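Long-range contact in uncharacterized protein (Vibrio parahaemolyticus M0605, PDB 3X0T), which is probably one component of a plasmid-encoded, probably pore-forming toxin of a marine pathogen and has a jelly-roll fold: residues T52-W57 against A69-V74. Sequence-based numbering, arbitrary orientation.
Sequences TIQYQW and AKSHVV
Gln54 reaches across to Ser71 on one face of an antiparallel hairpin. Its NE2 donates to Ser71 OG at 2.9 Å, and the hydroxyl lies close to the amide plane. A chi1 of -172° sets Ser71 OG beside its carbonyl carbon, leaning along the strand to where Gln54 NE2 and, at 3.4 Å, Thr52 CG2 reach it. The other end of the Gln54 amide is held too: OE1 accepts from Gln56 NE2 at 2.9 Å, in the carbonyl plane. Beside them Thr52 OG1 meets Val73 CG2 at a slant. On the opposite face the side chains of Tyr55 and Lys70 meet at their CB atoms, 4.0 Å apart. Their ends diverge, Tyr55 OH to Gln92 and Lys70 NZ to the carbonyl of Gln83. Further along, Ile53 CG2 meets Val74 CG2 at 4.2 Å. Backbone bonds pair Ile53 with His72 in both directions. At Tyr55 the pairing changes: its N donates to Lys70 O, but its O accepts from Ala69 N (2.9 Å) and Lys70 N (3.2 Å), a classic beta bulge. Strand 67-74 edges this jelly-roll sheet. The polar row Gln56, Gln54, Ser71 fixes the amide rotation of Gln54, while the Ile53 face packs into the sandwich interior.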
loop_
_atom_site.group_PDB
_atom_site.type_symbol
_atom_site.label_atom_id
_atom_site.label_comp_id
_atom_site.label_asym_id
_atom_site.label_seq_id
_atom_site.Cartn_x
_atom_site.Cartn_y
_atom_site.Cartn_z
ATOM N N THR A 52 -7.202 4.130 -6.158
ATOM C CA THR A 52 -7.531 3.651 -4.801
ATOM C C THR A 52 -6.325 2.927 -4.183
ATOM O O THR A 52 -5.690 2.145 -4.893
ATOM C CB THR A 52 -8.706 2.704 -4.876
ATOM O OG1 THR A 52 -9.849 3.469 -5.296
ATOM C CG2 THR A 52 -9.026 2.080 -3.517
ATOM N N ILE A 53 -6.007 3.201 -2.932
ATOM C CA ILE A 53 -5.026 2.410 -2.217
ATOM C C ILE A 53 -5.745 1.594 -1.166
ATOM O O ILE A 53 -6.654 2.108 -0.473
ATOM C CB ILE A 53 -3.904 3.289 -1.641
ATOM C CG1 ILE A 53 -2.750 2.406 -1.134
ATOM C CG2 ILE A 53 -4.390 4.293 -0.600
ATOM C CD1 ILE A 53 -1.496 3.187 -0.806
ATOM N N GLN A 54 -5.364 0.332 -1.038
ATOM C CA GLN A 54 -5.981 -0.530 -0.009
ATOM C C GLN A 54 -4.928 -1.270 0.791
ATOM O O GLN A 54 -3.903 -1.723 0.258
ATOM C CB GLN A 54 -6.940 -1.608 -0.595
ATOM C CG GLN A 54 -8.076 -0.972 -1.396
ATOM C CD GLN A 54 -9.140 -1.918 -1.700
ATOM O OE1 GLN A 54 -8.943 -3.128 -1.956
ATOM N NE2 GLN A 54 -10.379 -1.357 -1.685
ATOM N N TYR A 55 -5.205 -1.407 2.078
ATOM C CA TYR A 55 -4.454 -2.283 2.978
ATOM C C TYR A 55 -5.266 -3.565 3.107
ATOM O O TYR A 55 -6.401 -3.490 3.533
ATOM C CB TYR A 55 -4.243 -1.606 4.340
ATOM C CG TYR A 55 -3.054 -2.100 5.064
ATOM C CD1 TYR A 55 -3.009 -3.413 5.599
ATOM C CD2 TYR A 55 -1.901 -1.323 5.174
ATOM C CE1 TYR A 55 -1.852 -3.898 6.195
ATOM C CE2 TYR A 55 -0.748 -1.815 5.754
ATOM C CZ TYR A 55 -0.726 -3.105 6.264
ATOM O OH TYR A 55 0.446 -3.563 6.829
ATOM N N GLN A 56 -4.677 -4.699 2.720
ATOM C CA GLN A 56 -5.392 -5.972 2.699
ATOM C C GLN A 56 -4.705 -6.994 3.583
ATOM O O GLN A 56 -3.490 -6.863 3.850
ATOM C CB GLN A 56 -5.472 -6.503 1.287
ATOM C CG GLN A 56 -6.274 -5.588 0.368
ATOM C CD GLN A 56 -6.487 -6.173 -1.008
ATOM O OE1 GLN A 56 -5.941 -7.238 -1.347
ATOM N NE2 GLN A 56 -7.289 -5.484 -1.820
ATOM N N TRP A 57 -5.463 -7.995 4.040
ATOM C CA TRP A 57 -4.923 -9.028 4.903
ATOM C C TRP A 57 -5.457 -10.374 4.503
ATOM O O TRP A 57 -6.506 -10.474 3.849
ATOM C CB TRP A 57 -5.167 -8.714 6.395
ATOM C CG TRP A 57 -6.609 -8.857 6.797
ATOM C CD1 TRP A 57 -7.622 -7.918 6.657
ATOM C CD2 TRP A 57 -7.227 -10.013 7.360
ATOM N NE1 TRP A 57 -8.789 -8.429 7.132
ATOM C CE2 TRP A 57 -8.593 -9.715 7.543
ATOM C CE3 TRP A 57 -6.772 -11.301 7.710
ATOM C CZ2 TRP A 57 -9.506 -10.685 8.027
ATOM C CZ3 TRP A 57 -7.676 -12.242 8.177
ATOM C CH2 TRP A 57 -9.021 -11.921 8.345
ATOM N N ALA A 69 -8.830 -4.252 4.849
ATOM C CA ALA A 69 -8.809 -3.585 6.166
ATOM C C ALA A 69 -8.976 -2.085 6.023
ATOM O O ALA A 69 -9.564 -1.473 6.937
ATOM C CB ALA A 69 -7.514 -3.884 6.912
ATOM N N LYS A 70 -8.410 -1.449 4.996
ATOM C CA LYS A 70 -8.476 0.006 4.794
ATOM C C LYS A 70 -8.523 0.281 3.319
ATOM O O LYS A 70 -7.904 -0.454 2.527
ATOM C CB LYS A 70 -7.292 0.726 5.409
ATOM C CG LYS A 70 -7.164 0.638 6.935
ATOM C CD LYS A 70 -6.152 1.640 7.520
ATOM C CE LYS A 70 -6.152 1.697 9.019
ATOM N NZ LYS A 70 -5.279 2.860 9.403
ATOM N N SER A 71 -9.215 1.350 2.931
ATOM C CA SER A 71 -9.270 1.758 1.545
ATOM C C SER A 71 -9.380 3.276 1.439
ATOM O O SER A 71 -10.084 3.863 2.284
ATOM C CB SER A 71 -10.464 1.096 0.863
ATOM O OG SER A 71 -10.490 1.297 -0.536
ATOM N N HIS A 72 -8.768 3.923 0.486
ATOM C CA HIS A 72 -8.886 5.371 0.346
ATOM C C HIS A 72 -8.608 5.736 -1.120
ATOM O O HIS A 72 -7.766 5.139 -1.775
ATOM C CB HIS A 72 -7.837 6.056 1.240
ATOM C CG HIS A 72 -7.998 7.518 1.288
ATOM N ND1 HIS A 72 -8.852 8.158 2.154
ATOM C CD2 HIS A 72 -7.403 8.485 0.554
ATOM C CE1 HIS A 72 -8.802 9.462 1.925
ATOM N NE2 HIS A 72 -7.896 9.682 0.997
ATOM N N VAL A 73 -9.297 6.791 -1.610
ATOM C CA VAL A 73 -9.139 7.266 -2.988
ATOM C C VAL A 73 -8.231 8.454 -2.980
ATOM O O VAL A 73 -8.449 9.419 -2.198
ATOM C CB VAL A 73 -10.452 7.578 -3.662
ATOM C CG1 VAL A 73 -10.234 8.156 -5.053
ATOM C CG2 VAL A 73 -11.340 6.368 -3.696
ATOM N N VAL A 74 -7.233 8.496 -3.846
ATOM C CA VAL A 74 -6.242 9.535 -3.960
ATOM C C VAL A 74 -6.326 10.208 -5.319
ATOM O O VAL A 74 -6.170 9.549 -6.332
ATOM C CB VAL A 74 -4.814 8.943 -3.749
ATOM C CG1 VAL A 74 -3.787 10.040 -3.715
ATOM C CG2 VAL A 74 -4.765 8.081 -2.441
#